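Local coordinates for protein beta-galacturonidase (Eisenbergiella tayi, PDB 6NCW) that acts as a glycoside hydrolase of family 2, cleaving beta-galacturonides and possibly beta-glucuronides, at residues Ser307-His312 with Trp331-Ala336; Tyr371-Leu376 with Pro402-Ser407; Cys379-Glu384 with Ser410-Thr415; Pro422-Tyr427 with Pro460-Glu465. One frame throughout, in Å; residues are numbered along the deposited sequence.

How the contacts relate
Along the chain, contact 1 closes first, pairing strand 307-309 with strand 329-333 and closing the loop through helix 317-326. Contact 2 then joins strand 370-374 to strand 406-410 by way of helix 384-400. Contact 3 crosses it, because its segments follow those of contact 2 in alternation: it ties together the loops that leave the same two strands. Contact 4 comes last and pairs strand 425-428 with strand 461-466, closing the loop through helix 439-453. Strands 329-333 and 370-374 are neighbours, as are 406-410 and 425-428, so contacts 1, 2 and 4 are consecutive parts of one barrel wall. R309 of contact 1 reaches E465 of contact 4 across the interior.

Contact 1 of 4, residues Ser307-His312 with Trp331-Ala336; sequences SIRTVH and WEENHA
W331 lies beside R309 on the next parallel strand, both side chains on the barrel's inner face. R309 CG sits over the five-membered ring of W331, 3.9 Å from its centroid, in a CH-pi contact. From there the arginine chain runs on extended along the indole; its NE and W331 NE1 come close, but both are donors and do not bond each other. They share an acceptor instead. W331 NE1 donates to E333 OE2 (2.8 Å), and R309 NH2 forms a salt bridge with the same OE2 (2.9 Å) on its syn side, while R309 NE adds only a weak bond.

E333 reaches this position because its CG is tucked between the backbone N and the carbonyl carbon (chi1 57°) and the chain beyond is extended, bringing the carboxylate across to the other strand. Its second oxygen holds H312: ND1 donates to E333 OE1 (2.7 Å) in the plane of the imidazole, with ring and carboxylate only 20° from coplanar. This bond helps to fix the turn of the ring, and H312 NE2, on its far side, bonds a glycerol. A cis peptide bond precedes H312. Behind these side chains, W331 N donates to I308 O (3.0 Å), T310 N to W331 O (3.0 Å), and E333 N to T310 OG1 (3.3 Å).

R309 also bonds N377 and forms a salt bridge with E465, which, like H312, bind galacturonate. E333 probably acts as a second-shell carboxylate that helps to orient H312 and R309 at the C-terminal strand ends, the place of the active site in a TIM barrel.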
# COMPACT_ATOMS: atom_id res chain seq x y z
N SER A 307 -8.79 -28.87 -9.00
CA SER A 307 -8.84 -29.57 -7.73
C SER A 307 -8.48 -28.65 -6.57
O SER A 307 -7.72 -27.68 -6.73
CB SER A 307 -7.93 -30.80 -7.77
OG SER A 307 -8.09 -31.58 -6.60
N ILE A 308 -9.05 -28.95 -5.41
CA ILE A 308 -8.78 -28.23 -4.18
C ILE A 308 -8.44 -29.24 -3.08
O ILE A 308 -8.99 -30.34 -3.05
CB ILE A 308 -9.96 -27.34 -3.75
CG1 ILE A 308 -10.07 -26.15 -4.69
CG2 ILE A 308 -9.84 -26.88 -2.31
CD1 ILE A 308 -11.36 -25.42 -4.56
N ARG A 309 -7.53 -28.85 -2.21
CA ARG A 309 -7.12 -29.62 -1.05
C ARG A 309 -7.51 -28.82 0.19
O ARG A 309 -7.12 -27.65 0.32
CB ARG A 309 -5.60 -29.89 -1.11
CG ARG A 309 -5.04 -30.48 0.15
CD ARG A 309 -3.59 -30.93 0.06
NE ARG A 309 -3.24 -31.35 1.42
CZ ARG A 309 -2.23 -30.86 2.14
NH1 ARG A 309 -1.37 -29.99 1.62
NH2 ARG A 309 -2.08 -31.29 3.39
N THR A 310 -8.27 -29.44 1.09
CA THR A 310 -8.85 -28.77 2.27
C THR A 310 -7.83 -28.69 3.42
O THR A 310 -7.95 -29.34 4.46
CB THR A 310 -10.11 -29.50 2.72
OG1 THR A 310 -9.76 -30.81 3.20
CG2 THR A 310 -11.11 -29.69 1.59
N VAL A 311 -6.81 -27.84 3.25
CA VAL A 311 -5.85 -27.63 4.33
C VAL A 311 -6.51 -26.88 5.49
O VAL A 311 -7.17 -25.85 5.28
CB VAL A 311 -4.62 -26.86 3.82
CG1 VAL A 311 -3.85 -27.71 2.81
CG2 VAL A 311 -5.03 -25.49 3.21
N HIS A 312 -6.36 -27.39 6.72
CA HIS A 312 -5.95 -28.76 7.08
C HIS A 312 -7.06 -29.35 7.96
O HIS A 312 -6.84 -29.68 9.13
CB HIS A 312 -4.63 -28.80 7.83
CG HIS A 312 -3.46 -28.29 7.04
ND1 HIS A 312 -2.95 -28.96 5.95
CD2 HIS A 312 -2.71 -27.17 7.17
CE1 HIS A 312 -1.92 -28.29 5.46
NE2 HIS A 312 -1.75 -27.20 6.19
N TRP A 331 -9.38 -33.23 -2.39
CA TRP A 331 -8.68 -33.94 -1.33
C TRP A 331 -9.19 -33.37 -0.01
O TRP A 331 -9.03 -32.18 0.25
CB TRP A 331 -7.16 -33.72 -1.50
CG TRP A 331 -6.26 -34.04 -0.32
CD1 TRP A 331 -6.41 -33.63 0.98
CD2 TRP A 331 -5.03 -34.78 -0.37
NE1 TRP A 331 -5.36 -34.10 1.75
CE2 TRP A 331 -4.51 -34.81 0.95
CE3 TRP A 331 -4.32 -35.41 -1.39
CZ2 TRP A 331 -3.31 -35.44 1.26
CZ3 TRP A 331 -3.13 -36.06 -1.06
CH2 TRP A 331 -2.63 -36.06 0.25
N GLU A 332 -9.85 -34.20 0.81
CA GLU A 332 -10.27 -33.77 2.13
C GLU A 332 -9.46 -34.53 3.18
O GLU A 332 -9.22 -35.73 3.04
CB GLU A 332 -11.77 -33.97 2.36
CG GLU A 332 -12.25 -33.42 3.70
CD GLU A 332 -13.77 -33.28 3.85
OE1 GLU A 332 -14.25 -32.12 4.00
OE2 GLU A 332 -14.49 -34.30 3.84
N GLU A 333 -9.00 -33.83 4.22
CA GLU A 333 -8.19 -34.46 5.26
C GLU A 333 -8.76 -34.18 6.65
O GLU A 333 -9.55 -33.25 6.83
CB GLU A 333 -6.72 -34.01 5.19
CG GLU A 333 -6.46 -32.50 5.29
CD GLU A 333 -5.01 -32.16 4.96
OE1 GLU A 333 -4.47 -31.16 5.50
OE2 GLU A 333 -4.40 -32.90 4.15
N ASN A 334 -8.37 -35.01 7.62
CA ASN A 334 -8.77 -34.77 9.00
C ASN A 334 -8.02 -33.56 9.56
O ASN A 334 -7.08 -33.04 8.96
CB ASN A 334 -8.56 -36.02 9.87
CG ASN A 334 -7.08 -36.36 10.15
OD1 ASN A 334 -6.16 -35.98 9.41
ND2 ASN A 334 -6.86 -37.10 11.22
N HIS A 335 -8.47 -33.10 10.72
CA HIS A 335 -7.94 -31.86 11.28
C HIS A 335 -6.64 -32.15 12.03
O HIS A 335 -6.66 -32.65 13.15
CB HIS A 335 -8.95 -31.19 12.19
CG HIS A 335 -8.40 -29.97 12.87
ND1 HIS A 335 -8.88 -29.50 14.07
CD2 HIS A 335 -7.39 -29.14 12.51
CE1 HIS A 335 -8.20 -28.41 14.42
NE2 HIS A 335 -7.29 -28.18 13.49
N ALA A 336 -5.51 -31.82 11.40
CA ALA A 336 -4.19 -31.93 12.01
C ALA A 336 -3.18 -31.19 11.14
O ALA A 336 -3.23 -31.30 9.91
CB ALA A 336 -3.78 -33.40 12.15

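Contact 2 of 4, residues Tyr371-Leu376 with Pro402-Ser407; sequences YIWGIL and PYRPRS
Backbone hydrogen bonds tie W373 to both neighbours of R406: W373 N donates to P405 O (3.1 Å) and S407 N to W373 O (2.9 Å). One step on, I375 N donates to S407 O (3.1 Å). This is the parallel ladder in which W373 faces R406 and G374 faces S407. Short CA-H...O contacts accompany it, from R406 CA to W373 O and from G374 CA to S407 O (both 3.2 Å).

Van der Waals contacts lie at the start of the pairing. The P405 ring sets CD against Y371 O, and I372 comes from strand 370-374, its CG1 making an apolar contact with P405 CG (4.2 Å). With CG1 anti to the backbone N (chi1 -173°), the I372 chain carries CG1 over P405 O and CD1 on to S407 CB (3.7 Å).

The third kind is the meeting of an aromatic ring with an arginine chain. R404 slants past the indole of W373; its CD approaches W373 NE1 (3.4 Å), and its guanidinium has W373 CZ2 over one face. The two planes are 61° apart, so the groups are not stacked. Their polar ends are held by common surroundings: W373 NE1 hydrogen-bonds the carboxylate of D401, R404 NH1 forms a salt bridge with it, and R404 NE bonds I370 O. On the W373 side the sheet is covered by helix 349-364, while S407 and I372 reach W331 on the other face.

Two parallel strands joined through helix 384-400 make up a beta-alpha-beta unit, the repeating element of the TIM barrel.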
# COMPACT_ATOMS: atom_id res chain seq x y z
N TYR A 371 -12.19 -37.38 -3.87
CA TYR A 371 -11.61 -38.56 -4.48
C TYR A 371 -10.54 -39.22 -3.61
O TYR A 371 -10.13 -40.35 -3.92
CB TYR A 371 -11.02 -38.22 -5.86
CG TYR A 371 -9.71 -37.47 -5.78
CD1 TYR A 371 -9.67 -36.09 -5.54
CD2 TYR A 371 -8.50 -38.15 -5.92
CE1 TYR A 371 -8.47 -35.42 -5.47
CE2 TYR A 371 -7.30 -37.50 -5.84
CZ TYR A 371 -7.29 -36.14 -5.61
OH TYR A 371 -6.09 -35.52 -5.52
N ILE A 372 -10.13 -38.58 -2.52
CA ILE A 372 -9.06 -39.12 -1.68
C ILE A 372 -9.23 -38.59 -0.26
O ILE A 372 -9.66 -37.45 -0.06
CB ILE A 372 -7.68 -38.76 -2.27
CG1 ILE A 372 -6.56 -39.45 -1.50
CG2 ILE A 372 -7.50 -37.25 -2.28
CD1 ILE A 372 -5.22 -39.34 -2.18
N TRP A 373 -8.92 -39.43 0.72
CA TRP A 373 -8.88 -39.02 2.12
C TRP A 373 -7.44 -38.79 2.56
O TRP A 373 -6.58 -39.65 2.36
CB TRP A 373 -9.52 -40.06 3.04
CG TRP A 373 -10.98 -40.39 2.78
CD1 TRP A 373 -11.49 -41.60 2.39
CD2 TRP A 373 -12.10 -39.51 2.91
NE1 TRP A 373 -12.86 -41.53 2.27
CE2 TRP A 373 -13.26 -40.25 2.58
CE3 TRP A 373 -12.25 -38.16 3.27
CZ2 TRP A 373 -14.54 -39.69 2.59
CZ3 TRP A 373 -13.52 -37.60 3.28
CH2 TRP A 373 -14.65 -38.37 2.95
N GLY A 374 -7.18 -37.66 3.22
CA GLY A 374 -5.87 -37.39 3.76
C GLY A 374 -5.85 -37.43 5.27
O GLY A 374 -6.89 -37.22 5.91
N ILE A 375 -4.69 -37.67 5.87
CA ILE A 375 -4.58 -37.57 7.32
C ILE A 375 -3.28 -36.87 7.71
O ILE A 375 -2.31 -36.86 6.95
CB ILE A 375 -4.65 -38.95 8.02
CG1 ILE A 375 -3.51 -39.87 7.55
CG2 ILE A 375 -5.99 -39.61 7.80
CD1 ILE A 375 -3.52 -41.23 8.25
N LEU A 376 -3.29 -36.26 8.89
CA LEU A 376 -2.07 -35.95 9.65
C LEU A 376 -1.02 -35.24 8.80
O LEU A 376 0.15 -35.65 8.73
CB LEU A 376 -1.50 -37.23 10.26
CG LEU A 376 -2.42 -37.99 11.21
CD1 LEU A 376 -1.66 -39.18 11.78
CD2 LEU A 376 -2.97 -37.06 12.32
N PRO A 402 -14.07 -48.28 2.30
CA PRO A 402 -13.06 -49.19 1.76
C PRO A 402 -12.66 -48.91 0.32
O PRO A 402 -11.78 -49.62 -0.20
CB PRO A 402 -13.74 -50.56 1.90
CG PRO A 402 -15.20 -50.27 1.86
CD PRO A 402 -15.37 -48.94 2.53
N TYR A 403 -13.22 -47.90 -0.34
CA TYR A 403 -13.05 -47.73 -1.78
C TYR A 403 -12.14 -46.56 -2.17
O TYR A 403 -11.28 -46.73 -3.04
CB TYR A 403 -14.42 -47.59 -2.44
CG TYR A 403 -15.33 -48.76 -2.08
CD1 TYR A 403 -16.45 -48.59 -1.27
CD2 TYR A 403 -15.01 -50.05 -2.50
CE1 TYR A 403 -17.26 -49.68 -0.93
CE2 TYR A 403 -15.81 -51.14 -2.16
CZ TYR A 403 -16.93 -50.95 -1.38
OH TYR A 403 -17.70 -52.05 -1.05
N ARG A 404 -12.28 -45.39 -1.54
CA ARG A 404 -11.44 -44.25 -1.92
C ARG A 404 -9.99 -44.46 -1.50
O ARG A 404 -9.70 -45.04 -0.45
CB ARG A 404 -11.95 -42.96 -1.28
CG ARG A 404 -13.18 -42.34 -1.90
CD ARG A 404 -13.57 -41.15 -1.06
NE ARG A 404 -14.64 -40.32 -1.60
CZ ARG A 404 -15.91 -40.40 -1.21
NH1 ARG A 404 -16.26 -41.29 -0.28
NH2 ARG A 404 -16.81 -39.58 -1.73
N PRO A 405 -9.04 -43.97 -2.29
CA PRO A 405 -7.64 -44.00 -1.88
C PRO A 405 -7.38 -43.09 -0.69
O PRO A 405 -8.16 -42.18 -0.38
CB PRO A 405 -6.89 -43.52 -3.12
CG PRO A 405 -7.87 -42.70 -3.85
CD PRO A 405 -9.22 -43.35 -3.61
N ARG A 406 -6.27 -43.34 -0.01
CA ARG A 406 -5.85 -42.57 1.16
C ARG A 406 -4.42 -42.09 0.97
O ARG A 406 -3.64 -42.68 0.21
CB ARG A 406 -5.92 -43.40 2.45
CG ARG A 406 -7.23 -44.15 2.63
CD ARG A 406 -7.05 -45.33 3.60
NE ARG A 406 -6.30 -46.41 2.97
CZ ARG A 406 -5.94 -47.53 3.58
NH1 ARG A 406 -6.27 -47.74 4.85
NH2 ARG A 406 -5.26 -48.45 2.92
N SER A 407 -4.07 -41.03 1.71
CA SER A 407 -2.73 -40.45 1.64
C SER A 407 -2.51 -39.57 2.87
O SER A 407 -3.36 -39.45 3.74
CB SER A 407 -2.53 -39.66 0.35
OG SER A 407 -1.16 -39.42 0.09

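Contact 3 of 4, residues Cys379-Glu384 with Ser410-Thr415; sequences CASDTE and SCRFKT
Two loops at the C-terminal ends of neighbouring barrel strands meet here, beside the galacturonate pocket: 379-384 begins just after the ligand-binding N377, and R412 of 410-415 reaches across to the 379-384 loop. The guanidinium of R412 lies with one face against the backbone, the carbonyl oxygen C379 O standing over its centre 3.5 Å from R412 CZ. At its edge comes D382, whose OD1 takes a weak hydrogen bond from R412 NE (3.2 Å) as part of a salt bridge. Carboxylate and guanidinium planes are 84° apart, so the acid does not grip the arginine in a two-pronged, coplanar way. A water completes the pair: it donates to D382 OD1 (2.7 Å) and accepts from R412 NH2 (2.9 Å).

S381 OG touches R412 CG (3.4 Å), and beyond it a bend at chi2 (-35°) turns CD and NE of the arginine along D382. S381 OG and S410 OG both hydrogen-bond D416, and S410 OG also accepts R412 N in an ST turn. Farther along, D382 CB rests on T415 O (3.3 Å). A second water links the backbones, donating to C379 O (3.0 Å) and accepting from C411 N. At the far end of the first loop, T383 OG1 bonds A380 O and caps the start of helix 384-400.

With a carbonyl dipole over its face, an acid at its edge and a water between, the positive group of R412 would be stabilised from several directions. Because the direct hydrogen bond is weak and D382 is partly exposed, the link between the loops does not rest on that bond alone: two waters add bridges to the direct contact.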
# COMPACT_ATOMS: atom_id res chain seq x y z
N CYS A 379 2.64 -34.44 10.19
CA CYS A 379 2.83 -34.93 11.55
C CYS A 379 4.06 -35.84 11.59
O CYS A 379 4.84 -35.91 10.63
CB CYS A 379 1.53 -35.56 12.05
SG CYS A 379 0.21 -34.30 12.21
N ALA A 380 4.30 -36.51 12.73
CA ALA A 380 5.61 -37.12 12.99
C ALA A 380 5.70 -38.54 12.41
O ALA A 380 5.88 -39.53 13.13
CB ALA A 380 5.91 -37.11 14.49
N SER A 381 5.62 -38.62 11.08
CA SER A 381 5.65 -39.90 10.36
C SER A 381 7.05 -40.51 10.27
O SER A 381 7.20 -41.59 9.67
CB SER A 381 5.10 -39.71 8.95
OG SER A 381 5.86 -38.76 8.25
N ASP A 382 8.06 -39.86 10.83
CA ASP A 382 9.41 -40.39 10.92
C ASP A 382 9.70 -41.07 12.26
O ASP A 382 10.84 -41.46 12.51
CB ASP A 382 10.42 -39.27 10.70
CG ASP A 382 10.29 -38.15 11.74
OD1 ASP A 382 9.20 -37.98 12.33
OD2 ASP A 382 11.29 -37.45 11.97
N THR A 383 8.70 -41.22 13.13
CA THR A 383 8.89 -41.78 14.45
C THR A 383 8.04 -43.04 14.62
O THR A 383 7.00 -43.20 13.98
CB THR A 383 8.51 -40.78 15.55
OG1 THR A 383 7.10 -40.50 15.47
CG2 THR A 383 9.33 -39.48 15.40
N GLU A 384 8.48 -43.92 15.52
CA GLU A 384 7.72 -45.13 15.79
C GLU A 384 6.34 -44.82 16.36
O GLU A 384 5.33 -45.40 15.93
CB GLU A 384 8.50 -46.05 16.73
CG GLU A 384 7.62 -47.09 17.45
CD GLU A 384 6.86 -48.00 16.49
OE1 GLU A 384 7.37 -48.23 15.37
OE2 GLU A 384 5.75 -48.48 16.86
N SER A 410 3.32 -35.43 3.50
CA SER A 410 4.51 -35.56 4.33
C SER A 410 5.49 -34.42 4.10
O SER A 410 5.63 -33.91 2.99
CB SER A 410 5.23 -36.87 4.07
OG SER A 410 6.47 -36.91 4.78
N CYS A 411 6.20 -34.05 5.16
CA CYS A 411 7.39 -33.22 5.02
C CYS A 411 8.64 -33.91 5.56
O CYS A 411 9.68 -33.26 5.71
CB CYS A 411 7.20 -31.87 5.73
SG CYS A 411 6.98 -32.05 7.49
N ARG A 412 8.57 -35.22 5.84
CA ARG A 412 9.71 -35.97 6.37
C ARG A 412 10.58 -36.42 5.20
O ARG A 412 10.52 -37.56 4.73
CB ARG A 412 9.24 -37.15 7.22
CG ARG A 412 8.56 -36.76 8.54
CD ARG A 412 9.20 -35.50 9.16
NE ARG A 412 8.83 -35.32 10.56
CZ ARG A 412 8.00 -34.39 11.02
NH1 ARG A 412 7.41 -33.54 10.20
NH2 ARG A 412 7.74 -34.33 12.33
N PHE A 413 11.40 -35.49 4.73
CA PHE A 413 12.20 -35.65 3.51
C PHE A 413 13.19 -36.80 3.65
O PHE A 413 14.23 -36.65 4.28
CB PHE A 413 12.91 -34.32 3.22
CG PHE A 413 13.57 -34.25 1.86
CD1 PHE A 413 14.94 -34.44 1.73
CD2 PHE A 413 12.83 -33.93 0.74
CE1 PHE A 413 15.55 -34.35 0.49
CE2 PHE A 413 13.44 -33.84 -0.50
CZ PHE A 413 14.81 -34.04 -0.63
N LYS A 414 12.84 -37.96 3.08
CA LYS A 414 13.68 -39.16 3.04
C LYS A 414 13.84 -39.84 4.39
O LYS A 414 14.77 -40.62 4.59
CB LYS A 414 15.06 -38.85 2.43
CG LYS A 414 14.96 -38.42 0.96
CD LYS A 414 16.21 -37.73 0.45
CE LYS A 414 17.47 -38.15 1.16
NZ LYS A 414 18.60 -37.37 0.59
N THR A 415 12.92 -39.57 5.32
CA THR A 415 12.92 -40.17 6.65
C THR A 415 11.54 -40.68 7.06
O THR A 415 11.39 -41.20 8.17
CB THR A 415 13.41 -39.16 7.69
OG1 THR A 415 12.47 -38.08 7.79
CG2 THR A 415 14.77 -38.58 7.30
O HOH W 1 5.15 -35.51 7.69
O HOH W 2 9.38 -35.90 14.06

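Contact 4 of 4, residues Pro422-Tyr427 with Pro460-Glu465; sequences PEVVSY and PFLITE
P460 and V424 fit crosswise at the start of the strand pair: V424 CG1 settles over the carbonyl oxygen P460 O (3.4 Å), while the proline ring lays CD against E423 O (3.3 Å). V424 CG1 then meets L462 CD1 (4.1 Å), filling the step between the strands on their inner face. Next along this face S426 and T464 press together, with T464 CG2 only 3.5 Å from S426 CB, a tight fit. The indole of W331 packs against S426, L462 and T464 from within the barrel.

On the outer face the bumps are larger. F461 CD1 packs on V425 CG1 (4.2 Å), and the edge of the F461 ring, at CE1, receives Y427 CD1 (4.1 Å), the two side chains running nearly at right angles. Helix 439-453 fits over both rings, I450 touching each.

Four backbone bonds hold the shapes in register, among them V425 N to P460 O (2.9 Å) and T464 N to Y427 O (2.9 Å). The strands cross at -32°, and E465, at the end, turns away to meet R309, Y430 and a glycerol: a beta-alpha-beta unit of the TIM barrel carrying a galacturonate-binding glutamate.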
# COMPACT_ATOMS: atom_id res chain seq x y z
N PRO A 422 -0.29 -45.74 2.73
CA PRO A 422 -1.29 -45.13 1.84
C PRO A 422 -1.25 -45.67 0.42
O PRO A 422 -0.25 -46.23 -0.05
CB PRO A 422 -0.90 -43.64 1.85
CG PRO A 422 0.58 -43.66 2.08
CD PRO A 422 0.79 -44.78 3.06
N GLU A 423 -2.35 -45.42 -0.30
CA GLU A 423 -2.39 -45.71 -1.73
C GLU A 423 -1.60 -44.69 -2.55
O GLU A 423 -1.15 -45.02 -3.65
CB GLU A 423 -3.83 -45.74 -2.24
CG GLU A 423 -4.60 -46.98 -1.84
CD GLU A 423 -4.95 -47.01 -0.38
OE1 GLU A 423 -5.24 -45.94 0.22
OE2 GLU A 423 -4.92 -48.12 0.18
N VAL A 424 -1.49 -43.46 -2.08
CA VAL A 424 -0.77 -42.40 -2.78
C VAL A 424 0.28 -41.84 -1.84
O VAL A 424 0.00 -41.67 -0.64
CB VAL A 424 -1.72 -41.29 -3.27
CG1 VAL A 424 -0.95 -40.20 -4.04
CG2 VAL A 424 -2.81 -41.89 -4.14
N VAL A 425 1.49 -41.59 -2.36
CA VAL A 425 2.55 -40.91 -1.62
C VAL A 425 2.49 -39.42 -1.94
O VAL A 425 2.48 -39.03 -3.11
CB VAL A 425 3.93 -41.47 -1.98
CG1 VAL A 425 5.00 -40.76 -1.17
CG2 VAL A 425 3.98 -42.99 -1.80
N SER A 426 2.48 -38.58 -0.90
CA SER A 426 2.36 -37.14 -1.09
C SER A 426 3.39 -36.40 -0.26
O SER A 426 3.65 -36.75 0.89
CB SER A 426 0.95 -36.66 -0.70
OG SER A 426 -0.00 -37.38 -1.44
N TYR A 427 3.98 -35.35 -0.85
CA TYR A 427 5.04 -34.59 -0.21
C TYR A 427 4.82 -33.09 -0.35
O TYR A 427 4.41 -32.61 -1.40
CB TYR A 427 6.39 -34.99 -0.77
CG TYR A 427 7.07 -36.01 0.12
CD1 TYR A 427 6.93 -37.38 -0.10
CD2 TYR A 427 7.82 -35.59 1.20
CE1 TYR A 427 7.56 -38.32 0.74
CE2 TYR A 427 8.45 -36.50 2.04
CZ TYR A 427 8.32 -37.85 1.81
OH TYR A 427 8.97 -38.71 2.68
N PRO A 460 1.25 -44.01 -6.94
CA PRO A 460 1.08 -42.64 -7.43
C PRO A 460 1.70 -41.64 -6.47
O PRO A 460 1.76 -41.87 -5.26
CB PRO A 460 -0.44 -42.47 -7.51
CG PRO A 460 -0.97 -43.87 -7.59
CD PRO A 460 -0.04 -44.69 -6.76
N PHE A 461 2.15 -40.51 -7.01
CA PHE A 461 2.91 -39.51 -6.26
C PHE A 461 2.34 -38.14 -6.56
O PHE A 461 2.18 -37.77 -7.73
CB PHE A 461 4.41 -39.60 -6.64
CG PHE A 461 5.29 -38.50 -6.05
CD1 PHE A 461 5.62 -38.48 -4.70
CD2 PHE A 461 5.84 -37.52 -6.87
CE1 PHE A 461 6.44 -37.49 -4.17
CE2 PHE A 461 6.66 -36.53 -6.35
CZ PHE A 461 6.96 -36.51 -5.00
N LEU A 462 2.04 -37.37 -5.51
CA LEU A 462 1.55 -36.00 -5.62
C LEU A 462 2.46 -35.07 -4.83
O LEU A 462 2.98 -35.45 -3.78
CB LEU A 462 0.11 -35.88 -5.07
CG LEU A 462 -1.05 -36.43 -5.90
CD1 LEU A 462 -2.32 -36.44 -5.08
CD2 LEU A 462 -1.21 -35.62 -7.19
N ILE A 463 2.67 -33.86 -5.35
CA ILE A 463 3.20 -32.74 -4.57
C ILE A 463 2.00 -32.02 -3.95
O ILE A 463 1.23 -31.34 -4.64
CB ILE A 463 4.02 -31.77 -5.44
CG1 ILE A 463 5.26 -32.45 -6.02
CG2 ILE A 463 4.41 -30.52 -4.61
CD1 ILE A 463 6.13 -33.11 -4.97
N THR A 464 1.82 -32.19 -2.64
CA THR A 464 0.63 -31.65 -1.99
C THR A 464 0.82 -30.22 -1.51
O THR A 464 -0.17 -29.58 -1.13
CB THR A 464 0.19 -32.55 -0.83
OG1 THR A 464 1.34 -33.09 -0.16
CG2 THR A 464 -0.68 -33.67 -1.36
N GLU A 465 2.06 -29.70 -1.54
CA GLU A 465 2.37 -28.29 -1.30
C GLU A 465 3.63 -27.92 -2.06
O GLU A 465 4.62 -28.64 -1.96
CB GLU A 465 2.59 -27.99 0.20
CG GLU A 465 1.31 -27.94 1.02
CD GLU A 465 1.55 -27.82 2.52
OE1 GLU A 465 0.68 -28.32 3.26
OE2 GLU A 465 2.58 -27.22 2.95